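Local coordinates for tRNA nucleotidyl transferase-related protein (Thermotoga maritima, PDB 3H38) that probably adds the CCA end to tRNA from CTP and ATP with magnesium, this chain being the C-terminal nucleotidyltransferase part of a longer protein, at residues F43-L48 / Q186-R191; D125-D130 / D150-Y155. All blocks are in the same frame, centred on the assembly; numbering follows the deposited sequence.

How the contacts relate
Contact 1 holds residues of the nucleotide-binding site and contact 2 packs next to it; their centres are 14 Å apart, and contact 2 is nested in the chain between the two segments of contact 1. Contact 1 brings R45 of helix 42-49 against R187 and F188 at the end of helix 177-187; both arginines bind CTP and ATP. Contact 2 packs residues 125-130, which include the nucleotide-binding R129 and D130, on the turn 150-155, though L126 and Y127 do the touching. The two meet directly where L48 CD1 packs 4.1 Å from Y155 CD1. N134, an ATP-binding residue, joins them again, being hydrogen-bonded to R45 and to D130.

Contact 1: residues F43-L48 / Q186-R191; sequences FVRDLL and QRFDFR
R45 leaves helix 42-49 with CG anti to the backbone N (chi1 -175°) and bends at chi3, which carries its guanidinium over to F188, whose own CG stands beside the backbone N (chi1 -41°) and sends the ring tip forward. F188 CZ touches R45 CD and lies over one face of the guanidinium, 3.5 Å from R45 NE; the two planes are 49° apart, far from a parallel stack. R187 crosses R45 at about a right angle, R187 NH2 standing 3.4 Å from R45 NH2, two donors with no bond between them.

R45 grips D46, next along the helix, side-on in a salt bridge: D46 OD1 accepts from R45 NE and from R45 NH2, each at 3.0 Å and from the same face of the carboxylate plane. R45 NH1 is bonded to N134, and N53 in turn holds D46 OD2. A leucine in place of R45 would probably leave D46 OD1 without either arginine donor, N134 without its bond to NH1, and F188 CZ without the guanidinium face it rests against. Two arginines gathered this closely are consistent with a site that receives the anionic CTP or ATP; no nucleotide is bound to this chain in the model.

Contact 2: residues D125-D130 / D150-Y155; sequences DLYRRD and DFFGGY
Two parts of the poly(A) polymerase head domain meet here: the C-terminal end of helix 122-127, running on into the nucleotide-binding R129 and D130, and the turn that leads from strand 147-149 into helix 154-159. F152 has the largest share of the contact, touching both L126 and Y127. Its CE1 sits over the centre of the Y127 ring, 3.3 Å above the plane, and F152 CZ comes to 3.5 Å from Y127 CG. This is an edge-to-face pair, with the edge of F152 on the face of Y127, centroids 4.5 Å apart and planes at 58°. L126 meets the same ring at another point of its edge, L126 CB lying 3.7 Å from F152 CE2 near the ring plane. Farther out on the leucine, L126 CD2 reaches the edge of F151, 3.8 Å from F151 CD2. F151 CB in turn covers one face of F152, and the F152 side chain also touches L166.

The turn is shaped by D150, which lies upstream of helix 154-159 and folds its carboxylate back to the helix's first amides; G153 holds the N-cap position. D150 OD2 takes G154 N through its syn lone pair, and D150 OD1 receives Y155 N at 3.1 Å in a nearly straight bond (174°). At G153 the positive phi would jam a CB against the preceding carbonyl oxygen.

On the other segment D125 gathers both arginines that follow the helix. R128 grips D125 OD1 with NE and NH1, the shorter bond being R128 NH1 to D125 OD1 at 2.7 Å. R129 NH1 goes to D125 OD2, while R129 NE bonds the backbone oxygen of D125 from above its carbonyl plane. R129 binds ATP, and D130, paired with R180, binds both nucleotides.

Contact 1: residues F43-L48 / Q186-R191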
loop_
_atom_site.group_PDB
_atom_site.type_symbol
_atom_site.label_atom_id
_atom_site.label_comp_id
_atom_site.label_asym_id
_atom_site.label_seq_id
_atom_site.Cartn_x
_atom_site.Cartn_y
_atom_site.Cartn_z
ATOM N N PHE A 43 -17.485 -4.935 5.499
ATOM C CA PHE A 43 -18.075 -6.140 6.042
ATOM C C PHE A 43 -19.377 -6.543 5.336
ATOM O O PHE A 43 -19.661 -7.725 5.150
ATOM C CB PHE A 43 -18.353 -6.010 7.535
ATOM C CG PHE A 43 -19.137 -7.163 8.068
ATOM C CD1 PHE A 43 -18.487 -8.286 8.563
ATOM C CD2 PHE A 43 -20.529 -7.156 8.012
ATOM C CE1 PHE A 43 -19.212 -9.389 9.041
ATOM C CE2 PHE A 43 -21.269 -8.247 8.471
ATOM C CZ PHE A 43 -20.607 -9.374 8.988
ATOM N N VAL A 44 -20.194 -5.566 4.982
ATOM C CA VAL A 44 -21.457 -5.884 4.338
ATOM C C VAL A 44 -21.252 -6.245 2.852
ATOM O O VAL A 44 -21.868 -7.185 2.331
ATOM C CB VAL A 44 -22.450 -4.713 4.496
ATOM C CG1 VAL A 44 -23.694 -4.937 3.636
ATOM C CG2 VAL A 44 -22.826 -4.556 5.959
ATOM N N ARG A 45 -20.411 -5.465 2.175
ATOM C CA ARG A 45 -19.934 -5.787 0.841
ATOM C C ARG A 45 -19.424 -7.234 0.802
ATOM O O ARG A 45 -19.882 -8.062 -0.003
ATOM C CB ARG A 45 -18.786 -4.841 0.500
ATOM C CG ARG A 45 -18.225 -4.941 -0.926
ATOM C CD ARG A 45 -16.861 -4.214 -0.957
ATOM N NE ARG A 45 -15.919 -4.825 -0.011
ATOM C CZ ARG A 45 -15.028 -4.150 0.717
ATOM N NH1 ARG A 45 -14.927 -2.815 0.616
ATOM N NH2 ARG A 45 -14.242 -4.811 1.559
ATOM N N ASP A 46 -18.489 -7.524 1.707
ATOM C CA ASP A 46 -17.839 -8.821 1.779
ATOM C C ASP A 46 -18.843 -9.945 2.031
ATOM O O ASP A 46 -18.811 -10.970 1.348
ATOM C CB ASP A 46 -16.703 -8.784 2.804
ATOM C CG ASP A 46 -15.551 -7.838 2.365
ATOM O OD1 ASP A 46 -15.427 -7.568 1.148
ATOM O OD2 ASP A 46 -14.769 -7.355 3.219
ATOM N N LEU A 47 -19.768 -9.737 2.963
ATOM C CA LEU A 47 -20.823 -10.723 3.214
ATOM C C LEU A 47 -21.541 -11.089 1.919
ATOM O O LEU A 47 -21.695 -12.274 1.591
ATOM C CB LEU A 47 -21.835 -10.236 4.277
ATOM C CG LEU A 47 -23.038 -11.163 4.537
ATOM C CD1 LEU A 47 -22.593 -12.438 5.219
ATOM C CD2 LEU A 47 -24.100 -10.482 5.378
ATOM N N LEU A 48 -21.976 -10.074 1.181
ATOM C CA LEU A 48 -22.778 -10.308 -0.022
ATOM C C LEU A 48 -21.938 -10.961 -1.143
ATOM O O LEU A 48 -22.453 -11.769 -1.914
ATOM C CB LEU A 48 -23.423 -9.005 -0.496
ATOM C CG LEU A 48 -24.474 -8.381 0.454
ATOM C CD1 LEU A 48 -24.892 -7.012 0.002
ATOM C CD2 LEU A 48 -25.728 -9.275 0.589
ATOM N N GLN A 186 -9.652 -3.073 -9.470
ATOM C CA GLN A 186 -8.799 -4.241 -9.653
ATOM C C GLN A 186 -8.976 -5.265 -8.529
ATOM O O GLN A 186 -8.744 -6.450 -8.741
ATOM C CB GLN A 186 -7.291 -3.890 -9.824
ATOM C CG GLN A 186 -6.952 -2.681 -10.697
ATOM C CD GLN A 186 -7.646 -2.707 -12.046
ATOM O OE1 GLN A 186 -7.758 -3.751 -12.667
ATOM N NE2 GLN A 186 -8.119 -1.547 -12.502
ATOM N N ARG A 187 -9.355 -4.827 -7.334
ATOM C CA ARG A 187 -9.431 -5.747 -6.190
ATOM C C ARG A 187 -10.539 -6.816 -6.279
ATOM O O ARG A 187 -10.350 -7.946 -5.834
ATOM C CB ARG A 187 -9.543 -4.992 -4.871
ATOM C CG ARG A 187 -9.957 -5.891 -3.710
ATOM C CD ARG A 187 -10.795 -5.107 -2.747
ATOM N NE ARG A 187 -10.058 -4.570 -1.602
ATOM C CZ ARG A 187 -10.352 -4.859 -0.332
ATOM N NH1 ARG A 187 -9.646 -4.311 0.659
ATOM N NH2 ARG A 187 -11.364 -5.689 -0.045
ATOM N N PHE A 188 -11.694 -6.444 -6.823
ATOM C CA PHE A 188 -12.685 -7.409 -7.290
ATOM C C PHE A 188 -12.500 -7.328 -8.777
ATOM O O PHE A 188 -11.639 -6.585 -9.237
ATOM C CB PHE A 188 -14.070 -6.928 -6.893
ATOM C CG PHE A 188 -14.114 -6.356 -5.519
ATOM C CD1 PHE A 188 -14.207 -7.185 -4.406
ATOM C CD2 PHE A 188 -14.039 -4.988 -5.324
ATOM C CE1 PHE A 188 -14.231 -6.654 -3.121
ATOM C CE2 PHE A 188 -14.062 -4.455 -4.061
ATOM C CZ PHE A 188 -14.160 -5.291 -2.952
ATOM N N ASP A 189 -13.260 -8.043 -9.578
ATOM C CA ASP A 189 -12.981 -7.830 -11.001
ATOM C C ASP A 189 -13.982 -6.831 -11.559
ATOM O O ASP A 189 -14.828 -7.156 -12.403
ATOM C CB ASP A 189 -12.940 -9.135 -11.807
ATOM C CG ASP A 189 -12.335 -8.947 -13.200
ATOM O OD1 ASP A 189 -12.013 -7.796 -13.573
ATOM O OD2 ASP A 189 -12.191 -9.953 -13.928
ATOM N N PHE A 190 -13.903 -5.602 -11.072
ATOM C CA PHE A 190 -14.990 -4.680 -11.352
ATOM C C PHE A 190 -14.665 -3.678 -12.408
ATOM O O PHE A 190 -13.509 -3.486 -12.750
ATOM C CB PHE A 190 -15.492 -4.011 -10.083
ATOM C CG PHE A 190 -16.395 -4.885 -9.288
ATOM C CD1 PHE A 190 -17.152 -4.379 -8.249
ATOM C CD2 PHE A 190 -16.501 -6.226 -9.601
ATOM C CE1 PHE A 190 -17.969 -5.202 -7.533
ATOM C CE2 PHE A 190 -17.318 -7.047 -8.894
ATOM C CZ PHE A 190 -18.055 -6.548 -7.857
ATOM N N ARG A 191 -15.711 -3.068 -12.948
ATOM C CA ARG A 191 -15.540 -1.983 -13.901
ATOM C C ARG A 191 -16.177 -0.712 -13.332
ATOM O O ARG A 191 -17.178 -0.763 -12.606
ATOM C CB ARG A 191 -16.157 -2.347 -15.256
ATOM C CG ARG A 191 -17.704 -2.351 -15.245
ATOM C CD ARG A 191 -18.280 -2.736 -16.604
ATOM N NE ARG A 191 -19.373 -1.852 -17.007
ATOM C CZ ARG A 191 -20.665 -2.150 -16.906
ATOM N NH1 ARG A 191 -21.577 -1.265 -17.304
ATOM N NH2 ARG A 191 -21.046 -3.329 -16.412
#

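Contact 2: residues D125-D130 / D150-Y155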
loop_
_atom_site.group_PDB
_atom_site.type_symbol
_atom_site.label_atom_id
_atom_site.label_comp_id
_atom_site.label_asym_id
_atom_site.label_seq_id
_atom_site.Cartn_x
_atom_site.Cartn_y
_atom_site.Cartn_z
ATOM N N ASP A 125 -24.884 9.288 6.834
ATOM C CA ASP A 125 -23.595 8.668 7.123
ATOM C C ASP A 125 -23.177 7.701 6.013
ATOM O O ASP A 125 -21.993 7.424 5.838
ATOM C CB ASP A 125 -23.616 7.920 8.448
ATOM C CG ASP A 125 -22.298 7.220 8.740
ATOM O OD1 ASP A 125 -21.305 7.880 9.132
ATOM O OD2 ASP A 125 -22.256 5.994 8.581
ATOM N N LEU A 126 -24.149 7.173 5.280
ATOM C CA LEU A 126 -23.855 6.232 4.190
ATOM C C LEU A 126 -23.616 7.040 2.908
ATOM O O LEU A 126 -22.729 6.741 2.105
ATOM C CB LEU A 126 -25.037 5.278 3.981
ATOM C CG LEU A 126 -25.063 3.836 4.510
ATOM C CD1 LEU A 126 -24.132 3.553 5.726
ATOM C CD2 LEU A 126 -26.494 3.395 4.772
ATOM N N TYR A 127 -24.419 8.089 2.758
ATOM C CA TYR A 127 -24.398 8.946 1.598
ATOM C C TYR A 127 -23.060 9.626 1.394
ATOM O O TYR A 127 -22.802 10.123 0.306
ATOM C CB TYR A 127 -25.470 10.022 1.709
ATOM C CG TYR A 127 -26.200 10.239 0.413
ATOM C CD1 TYR A 127 -25.521 10.232 -0.813
ATOM C CD2 TYR A 127 -27.563 10.473 0.408
ATOM C CE1 TYR A 127 -26.208 10.437 -2.005
ATOM C CE2 TYR A 127 -28.262 10.669 -0.765
ATOM C CZ TYR A 127 -27.590 10.646 -1.965
ATOM O OH TYR A 127 -28.318 10.864 -3.109
ATOM N N ARG A 128 -22.233 9.676 2.443
ATOM C CA ARG A 128 -20.958 10.380 2.391
ATOM C C ARG A 128 -19.806 9.441 2.048
ATOM O O ARG A 128 -18.669 9.884 1.936
ATOM C CB ARG A 128 -20.629 10.954 3.757
ATOM C CG ARG A 128 -20.023 9.882 4.664
ATOM C CD ARG A 128 -19.814 10.377 6.079
ATOM N NE ARG A 128 -19.782 9.286 7.049
ATOM C CZ ARG A 128 -18.710 8.552 7.331
ATOM N NH1 ARG A 128 -18.779 7.601 8.248
ATOM N NH2 ARG A 128 -17.566 8.780 6.713
ATOM N N ARG A 129 -20.093 8.146 1.923
ATOM C CA ARG A 129 -19.060 7.158 1.632
ATOM C C ARG A 129 -18.783 7.039 0.124
ATOM O O ARG A 129 -19.535 7.564 -0.700
ATOM C CB ARG A 129 -19.439 5.817 2.236
ATOM C CG ARG A 129 -19.491 5.856 3.751
ATOM C CD ARG A 129 -20.287 4.701 4.313
ATOM N NE ARG A 129 -20.357 4.826 5.758
ATOM C CZ ARG A 129 -19.567 4.173 6.600
ATOM N NH1 ARG A 129 -19.690 4.386 7.916
ATOM N NH2 ARG A 129 -18.662 3.309 6.128
ATOM N N ASP A 130 -17.698 6.359 -0.235
ATOM C CA ASP A 130 -17.160 6.516 -1.586
ATOM C C ASP A 130 -17.995 5.914 -2.733
ATOM O O ASP A 130 -18.378 6.631 -3.667
ATOM C CB ASP A 130 -15.667 6.107 -1.665
ATOM C CG ASP A 130 -15.384 4.665 -1.193
ATOM O OD1 ASP A 130 -14.169 4.315 -1.115
ATOM O OD2 ASP A 130 -16.339 3.892 -0.911
ATOM N N ASP A 150 -30.022 -0.407 1.813
ATOM C CA ASP A 150 -29.253 -0.114 0.619
ATOM C C ASP A 150 -29.923 0.991 -0.201
ATOM O O ASP A 150 -30.781 0.748 -1.046
ATOM C CB ASP A 150 -29.039 -1.382 -0.197
ATOM C CG ASP A 150 -28.389 -1.111 -1.531
ATOM O OD1 ASP A 150 -28.744 -1.805 -2.488
ATOM O OD2 ASP A 150 -27.552 -0.190 -1.635
ATOM N N PHE A 151 -29.520 2.219 0.079
ATOM C CA PHE A 151 -30.207 3.370 -0.469
ATOM C C PHE A 151 -29.771 3.561 -1.903
ATOM O O PHE A 151 -30.504 4.152 -2.697
ATOM C CB PHE A 151 -29.897 4.642 0.364
ATOM C CG PHE A 151 -30.463 4.619 1.765
ATOM C CD1 PHE A 151 -31.839 4.788 1.975
ATOM C CD2 PHE A 151 -29.634 4.435 2.873
ATOM C CE1 PHE A 151 -32.397 4.765 3.275
ATOM C CE2 PHE A 151 -30.186 4.420 4.169
ATOM C CZ PHE A 151 -31.582 4.585 4.368
ATOM N N PHE A 152 -28.589 3.039 -2.247
ATOM C CA PHE A 152 -27.903 3.522 -3.442
ATOM C C PHE A 152 -27.704 2.582 -4.628
ATOM O O PHE A 152 -27.100 2.984 -5.627
ATOM C CB PHE A 152 -26.587 4.206 -3.045
ATOM C CG PHE A 152 -26.723 5.136 -1.847
ATOM C CD1 PHE A 152 -27.322 6.369 -1.986
ATOM C CD2 PHE A 152 -26.232 4.772 -0.590
ATOM C CE1 PHE A 152 -27.446 7.236 -0.877
ATOM C CE2 PHE A 152 -26.345 5.631 0.504
ATOM C CZ PHE A 152 -26.955 6.859 0.359
ATOM N N GLY A 153 -28.215 1.358 -4.530
ATOM C CA GLY A 153 -28.154 0.413 -5.630
ATOM C C GLY A 153 -26.894 -0.434 -5.546
ATOM O O GLY A 153 -26.435 -0.991 -6.537
ATOM N N GLY A 154 -26.350 -0.513 -4.338
ATOM C CA GLY A 154 -25.174 -1.295 -4.028
ATOM C C GLY A 154 -25.288 -2.789 -4.219
ATOM O O GLY A 154 -24.332 -3.401 -4.681
ATOM N N TYR A 155 -26.431 -3.377 -3.863
ATOM C CA TYR A 155 -26.661 -4.830 -4.032
ATOM C C TYR A 155 -26.564 -5.197 -5.498
ATOM O O TYR A 155 -25.821 -6.103 -5.887
ATOM C CB TYR A 155 -28.058 -5.212 -3.543
ATOM C CG TYR A 155 -28.403 -6.696 -3.548
ATOM C CD1 TYR A 155 -28.123 -7.506 -2.438
ATOM C CD2 TYR A 155 -29.053 -7.284 -4.641
ATOM C CE1 TYR A 155 -28.457 -8.870 -2.422
ATOM C CE2 TYR A 155 -29.395 -8.638 -4.638
ATOM C CZ TYR A 155 -29.098 -9.438 -3.526
ATOM O OH TYR A 155 -29.444 -10.797 -3.523
#